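Local structure of alpha-rhamnosidase (Dictyoglomus thermophilum, 6I60) at residues N465-C470 against K861-T866; E870-W875 against S883-V888. The protein probably hydrolyses terminal non-reducing alpha-L-rhamnose residues from alpha-L-rhamnosides. All blocks are in the same frame, centred on the assembly; numbering follows the deposited sequence.

Overall arrangement
Interactions 1 and 2 are successive strand pairings in one antiparallel sheet, their centres about 10 Å apart. Interaction 1 adds strand 466-470, from the start of the helical glycosidase region, to the edge of the C-terminal domain's sheet; interaction 2 is the hairpin pairing further in. The seam between them is strand 859-866 beside strand 869-877, where Leu864 N probably donates to Val871 O (2.6 Å) and Arg863 NH1 forms a salt bridge with Glu870 OE1 (2.9 Å). The charged side chains of Glu467, Arg863, Glu872 and Arg885 lie on one face, across both contacts. None of the residues pairing here lines the pocket of Tyr656, Glu659 and Leu660, which holds a 2-(2-ethoxyethoxy)ethanol molecule.

Interaction 1: N465-C470 against K861-T866; sequences NGEFIC and KARLNT
Glu467 OE1 is gripped from the facing strand: Arg863 NE donates to it at 2.9 Å, and a water that accepts from Lys861 NZ also donates to it. The water lets the lysine share the carboxylate although its ammonium does not touch it. Glu467 and Arg863 lie side by side and point the same way, but their flat ends stand almost perpendicular (88°), so the salt bridge is not a coplanar two-bond clasp. NE comes to OE1 from above the carboxylate plane, while the second link, Arg863 NH2 to Glu467 OE2 at 3.4 Å, is weak, although OE2 lies in plane at the guanidinium edge. A bend at chi3 (86°) of Arg863 turns its head back toward the glutamate. Long, oppositely charged chains suit this partly open face, which Ile469 and the aliphatic stem of Lys861 extend.

Underneath, the strands run antiparallel. Glu467 and Arg863 form a hydrogen-bonded pair, with Glu467 N to Arg863 O at 2.8 Å, and so do Ile469 and Lys861, with Ile469 N to Lys861 O and Lys861 N to Ile469 O both at 3.2 Å. Near the other end Asn865 N donates to Asn465 O at 2.6 Å. Between these pairs, Gly466 faces Leu864 and Phe468 faces Ala862 on the buried side. Leu864 CD2 lies 4.0 Å from Gly466 CA, in the direction a side chain at that position would take, and the small Ala862 suits the close approach of a helix.

That helix is 826-835, whose Tyr831 meets both Ala862 and Leu864. The Phe468 ring packs edge-to-face with His479 of helix 473-488, and strand 869-877 flanks strand 859-866 on the side away from strand 466-470, so the pairing stitches the helical region to the C-terminal sheet.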
loop_
_atom_site.group_PDB
_atom_site.type_symbol
_atom_site.label_atom_id
_atom_site.label_comp_id
_atom_site.label_asym_id
_atom_site.label_seq_id
_atom_site.Cartn_x
_atom_site.Cartn_y
_atom_site.Cartn_z
ATOM N N ASN A 465 -7.384 4.312 -7.449
ATOM C CA ASN A 465 -6.636 4.980 -8.504
ATOM C C ASN A 465 -7.047 4.551 -9.904
ATOM O O ASN A 465 -6.926 5.348 -10.841
ATOM C CB ASN A 465 -5.134 4.731 -8.330
ATOM C CG ASN A 465 -4.365 5.998 -8.000
ATOM O OD1 ASN A 465 -4.957 7.044 -7.717
ATOM N ND2 ASN A 465 -3.037 5.913 -8.035
ATOM N N GLY A 466 -7.525 3.326 -10.076
ATOM C CA GLY A 466 -7.841 2.828 -11.403
ATOM C C GLY A 466 -8.956 1.809 -11.374
ATOM O O GLY A 466 -9.122 1.068 -10.401
ATOM N N GLU A 467 -9.731 1.783 -12.454
ATOM C CA GLU A 467 -10.732 0.756 -12.698
ATOM C C GLU A 467 -10.271 -0.142 -13.837
ATOM O O GLU A 467 -9.420 0.234 -14.649
ATOM C CB GLU A 467 -12.094 1.373 -13.045
ATOM C CG GLU A 467 -12.659 2.301 -11.985
ATOM C CD GLU A 467 -13.771 3.191 -12.520
ATOM O OE1 GLU A 467 -13.782 3.475 -13.739
ATOM O OE2 GLU A 467 -14.635 3.608 -11.722
ATOM N N PHE A 468 -10.842 -1.345 -13.891
ATOM C CA PHE A 468 -10.577 -2.259 -14.996
ATOM C C PHE A 468 -11.738 -3.230 -15.133
ATOM O O PHE A 468 -12.210 -3.782 -14.134
ATOM C CB PHE A 468 -9.273 -3.034 -14.793
ATOM C CG PHE A 468 -9.085 -4.152 -15.778
ATOM C CD1 PHE A 468 -8.714 -3.883 -17.087
ATOM C CD2 PHE A 468 -9.295 -5.469 -15.405
ATOM C CE1 PHE A 468 -8.546 -4.906 -18.001
ATOM C CE2 PHE A 468 -9.131 -6.496 -16.316
ATOM C CZ PHE A 468 -8.755 -6.213 -17.615
ATOM N N ILE A 469 -12.186 -3.443 -16.369
ATOM C CA ILE A 469 -13.235 -4.408 -16.669
ATOM C C ILE A 469 -12.917 -5.062 -18.007
ATOM O O ILE A 469 -12.366 -4.435 -18.917
ATOM C CB ILE A 469 -14.640 -3.760 -16.675
ATOM C CG1 ILE A 469 -15.731 -4.838 -16.659
ATOM C CG2 ILE A 469 -14.802 -2.812 -17.858
ATOM C CD1 ILE A 469 -17.089 -4.338 -16.205
ATOM N N CYS A 470 -13.255 -6.343 -18.113
ATOM C CA CYS A 470 -12.910 -7.150 -19.270
ATOM C C CYS A 470 -14.164 -7.788 -19.846
ATOM O O CYS A 470 -15.202 -7.880 -19.186
ATOM C CB CYS A 470 -11.897 -8.242 -18.895
ATOM S SG CYS A 470 -10.770 -8.708 -20.207
ATOM N N LYS A 861 -11.487 -2.001 -20.754
ATOM C CA LYS A 861 -11.277 -0.600 -20.422
ATOM C C LYS A 861 -10.479 -0.490 -19.133
ATOM O O LYS A 861 -10.722 -1.235 -18.179
ATOM C CB LYS A 861 -12.601 0.157 -20.266
ATOM C CG LYS A 861 -12.459 1.453 -19.473
ATOM C CD LYS A 861 -13.775 1.926 -18.902
ATOM C CE LYS A 861 -13.737 3.417 -18.603
ATOM N NZ LYS A 861 -15.098 3.987 -18.379
ATOM N N ALA A 862 -9.531 0.443 -19.114
ATOM C CA ALA A 862 -8.840 0.843 -17.896
ATOM C C ALA A 862 -8.923 2.355 -17.782
ATOM O O ALA A 862 -8.536 3.070 -18.711
ATOM C CB ALA A 862 -7.382 0.380 -17.900
ATOM N N ARG A 863 -9.440 2.840 -16.657
ATOM C CA ARG A 863 -9.499 4.268 -16.368
ATOM C C ARG A 863 -8.695 4.526 -15.102
ATOM O O ARG A 863 -9.017 3.983 -14.040
ATOM C CB ARG A 863 -10.943 4.744 -16.202
ATOM C CG ARG A 863 -11.067 6.192 -15.758
ATOM C CD ARG A 863 -12.515 6.586 -15.508
ATOM N NE ARG A 863 -12.954 6.259 -14.153
ATOM C CZ ARG A 863 -12.658 6.976 -13.072
ATOM N NH1 ARG A 863 -11.913 8.069 -13.178
ATOM N NH2 ARG A 863 -13.104 6.599 -11.881
ATOM N N LEU A 864 -7.652 5.345 -15.216
ATOM C CA LEU A 864 -6.758 5.636 -14.107
ATOM C C LEU A 864 -6.814 7.115 -13.753
ATOM O O LEU A 864 -6.988 7.974 -14.623
ATOM C CB LEU A 864 -5.309 5.249 -14.437
ATOM C CG LEU A 864 -5.076 3.951 -15.212
ATOM C CD1 LEU A 864 -3.749 3.996 -15.955
ATOM C CD2 LEU A 864 -5.123 2.762 -14.273
ATOM N N ASN A 865 -6.664 7.405 -12.464
ATOM C CA ASN A 865 -6.518 8.770 -11.964
ATOM C C ASN A 865 -5.068 8.923 -11.515
ATOM O O ASN A 865 -4.715 8.556 -10.392
ATOM C CB ASN A 865 -7.496 9.053 -10.828
ATOM C CG ASN A 865 -7.328 10.444 -10.245
ATOM O OD1 ASN A 865 -7.559 11.447 -10.922
ATOM N ND2 ASN A 865 -6.923 10.511 -8.982
ATOM N N THR A 866 -4.233 9.459 -12.398
ATOM C CA THR A 866 -2.801 9.539 -12.159
ATOM C C THR A 866 -2.443 10.884 -11.528
ATOM O O THR A 866 -3.310 11.651 -11.103
ATOM C CB THR A 866 -2.038 9.319 -13.461
ATOM O OG1 THR A 866 -2.175 10.479 -14.291
ATOM C CG2 THR A 866 -2.582 8.100 -14.197
HETATM O O HOH W 1 -15.234 4.988 -16.116
#

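Interaction 2: E870-W875 against S883-V888; sequences EVEINW and SMRISV
Arg885 O receives two donors from Asn874, the backbone N at 2.8 Å and the side-chain ND2 at 3.0 Å, arriving from opposite faces of the carbonyl plane. With CG anti to its own carbonyl carbon (chi1 -50°), Asn874 brings its amide across to the neighbouring strand. ND2 also donates to Glu872 OE2, and that oxygen forms a salt bridge, at 3.4 Å, with Arg885 NH1. An asparagine suits the spot because one NH2 group can serve both oxygens; an alanine here would probably leave Arg885 O with the backbone donor alone and Glu872 freer to turn.

The pairing is a beta hairpin, strands 869-877 and 882-888, in one sheet of the C-terminal beta-sandwich. Arg885 N returns a bond to Asn874 O at 2.8 Å, and Ser887 N reaches Glu872 O at 3.1 Å; the small Ser887 lets its CB rest 3.8 Å from Glu872 CB.

The other face is apolar. Trp875 CB lies 4.3 Å from Met884 CG, while the indole swings away and gives its NE1 hydrogen to Ile834 O. Ile873 and Ile886 face the opposing sheet, where both pack on Phe849 of strand 846-849.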
loop_
_atom_site.group_PDB
_atom_site.type_symbol
_atom_site.label_atom_id
_atom_site.label_comp_id
_atom_site.label_asym_id
_atom_site.label_seq_id
_atom_site.Cartn_x
_atom_site.Cartn_y
_atom_site.Cartn_z
ATOM N N GLU A 870 -6.914 12.307 -15.290
ATOM C CA GLU A 870 -7.600 11.089 -15.694
ATOM C C GLU A 870 -6.984 10.527 -16.971
ATOM O O GLU A 870 -6.795 11.255 -17.950
ATOM C CB GLU A 870 -9.090 11.358 -15.903
ATOM C CG GLU A 870 -9.956 11.026 -14.703
ATOM C CD GLU A 870 -11.359 10.616 -15.100
ATOM O OE1 GLU A 870 -12.270 10.705 -14.250
ATOM O OE2 GLU A 870 -11.549 10.205 -16.264
ATOM N N VAL A 871 -6.674 9.232 -16.950
ATOM C CA VAL A 871 -6.173 8.502 -18.109
ATOM C C VAL A 871 -7.129 7.349 -18.381
ATOM O O VAL A 871 -7.442 6.571 -17.471
ATOM C CB VAL A 871 -4.740 7.985 -17.884
ATOM C CG1 VAL A 871 -4.254 7.215 -19.104
ATOM C CG2 VAL A 871 -3.799 9.137 -17.563
ATOM N N GLU A 872 -7.593 7.237 -19.624
ATOM C CA GLU A 872 -8.611 6.254 -19.969
ATOM C C GLU A 872 -8.285 5.602 -21.305
ATOM O O GLU A 872 -7.746 6.240 -22.213
ATOM C CB GLU A 872 -10.005 6.896 -20.031
ATOM C CG GLU A 872 -11.153 5.902 -20.001
ATOM C CD GLU A 872 -12.501 6.577 -19.859
ATOM O OE1 GLU A 872 -12.891 6.892 -18.715
ATOM O OE2 GLU A 872 -13.171 6.793 -20.893
ATOM N N ILE A 873 -8.620 4.317 -21.412
ATOM C CA ILE A 873 -8.511 3.569 -22.661
ATOM C C ILE A 873 -9.733 2.669 -22.789
ATOM O O ILE A 873 -10.147 2.029 -21.818
ATOM C CB ILE A 873 -7.210 2.743 -22.734
ATOM C CG1 ILE A 873 -7.119 2.005 -24.072
ATOM C CG2 ILE A 873 -7.110 1.766 -21.566
ATOM C CD1 ILE A 873 -5.721 1.952 -24.648
ATOM N N ASN A 874 -10.328 2.647 -23.979
ATOM C CA ASN A 874 -11.465 1.789 -24.283
ATOM C C ASN A 874 -11.283 1.236 -25.684
ATOM O O ASN A 874 -10.865 1.964 -26.588
ATOM C CB ASN A 874 -12.801 2.545 -24.211
ATOM C CG ASN A 874 -12.961 3.343 -22.933
ATOM O OD1 ASN A 874 -13.609 2.896 -21.991
ATOM N ND2 ASN A 874 -12.387 4.540 -22.904
ATOM N N TRP A 875 -11.596 -0.045 -25.868
ATOM C CA TRP A 875 -11.539 -0.632 -27.199
ATOM C C TRP A 875 -12.597 -1.715 -27.334
ATOM O O TRP A 875 -12.889 -2.437 -26.377
ATOM C CB TRP A 875 -10.145 -1.199 -27.514
ATOM C CG TRP A 875 -9.686 -2.316 -26.622
ATOM C CD1 TRP A 875 -8.877 -2.211 -25.529
ATOM C CD2 TRP A 875 -9.984 -3.712 -26.765
ATOM N NE1 TRP A 875 -8.662 -3.449 -24.977
ATOM C CE2 TRP A 875 -9.331 -4.388 -25.716
ATOM C CE3 TRP A 875 -10.746 -4.453 -27.675
ATOM C CZ2 TRP A 875 -9.415 -5.770 -25.551
ATOM C CZ3 TRP A 875 -10.831 -5.823 -27.509
ATOM C CH2 TRP A 875 -10.168 -6.469 -26.456
ATOM N N SER A 883 -12.887 -0.433 -32.480
ATOM C CA SER A 883 -13.039 0.887 -31.888
ATOM C C SER A 883 -11.965 1.130 -30.832
ATOM O O SER A 883 -11.390 0.198 -30.266
ATOM C CB SER A 883 -14.428 1.044 -31.266
ATOM O OG SER A 883 -15.445 0.960 -32.248
ATOM N N MET A 884 -11.700 2.409 -30.572
ATOM C CA MET A 884 -10.742 2.790 -29.543
ATOM C C MET A 884 -11.013 4.223 -29.114
ATOM O O MET A 884 -11.056 5.125 -29.957
ATOM C CB MET A 884 -9.303 2.644 -30.043
ATOM C CG MET A 884 -8.293 2.413 -28.936
ATOM S SD MET A 884 -6.610 2.256 -29.553
ATOM C CE MET A 884 -6.900 1.463 -31.129
ATOM N N ARG A 885 -11.194 4.431 -27.811
ATOM C CA ARG A 885 -11.418 5.757 -27.247
ATOM C C ARG A 885 -10.434 5.977 -26.111
ATOM O O ARG A 885 -10.427 5.215 -25.139
ATOM C CB ARG A 885 -12.855 5.920 -26.748
ATOM C CG ARG A 885 -13.171 7.321 -26.252
ATOM C CD ARG A 885 -14.460 7.353 -25.451
ATOM N NE ARG A 885 -14.982 8.710 -25.315
ATOM C CZ ARG A 885 -14.777 9.488 -24.257
ATOM N NH1 ARG A 885 -14.058 9.046 -23.235
ATOM N NH2 ARG A 885 -15.293 10.709 -24.223
ATOM N N ILE A 886 -9.610 7.017 -26.229
ATOM C CA ILE A 886 -8.597 7.320 -25.228
ATOM C C ILE A 886 -8.854 8.709 -24.660
ATOM O O ILE A 886 -9.565 9.530 -25.245
ATOM C CB ILE A 886 -7.165 7.226 -25.796
ATOM C CG1 ILE A 886 -6.914 8.355 -26.797
ATOM C CG2 ILE A 886 -6.933 5.867 -26.440
ATOM C CD1 ILE A 886 -5.446 8.638 -27.041
ATOM N N SER A 887 -8.262 8.960 -23.495
ATOM C CA SER A 887 -8.353 10.256 -22.835
ATOM C C SER A 887 -6.987 10.602 -22.264
ATOM O O SER A 887 -6.426 9.829 -21.482
ATOM C CB SER A 887 -9.415 10.244 -21.735
ATOM O OG SER A 887 -10.710 10.411 -22.286
ATOM N N VAL A 888 -6.454 11.753 -22.662
ATOM C CA VAL A 888 -5.150 12.223 -22.219
ATOM C C VAL A 888 -5.363 13.529 -21.453
ATOM O O VAL A 888 -5.978 14.447 -21.992
ATOM C CB VAL A 888 -4.172 12.444 -23.384
ATOM C CG1 VAL A 888 -2.766 12.711 -22.861
ATOM C CG2 VAL A 888 -4.187 11.244 -24.322
#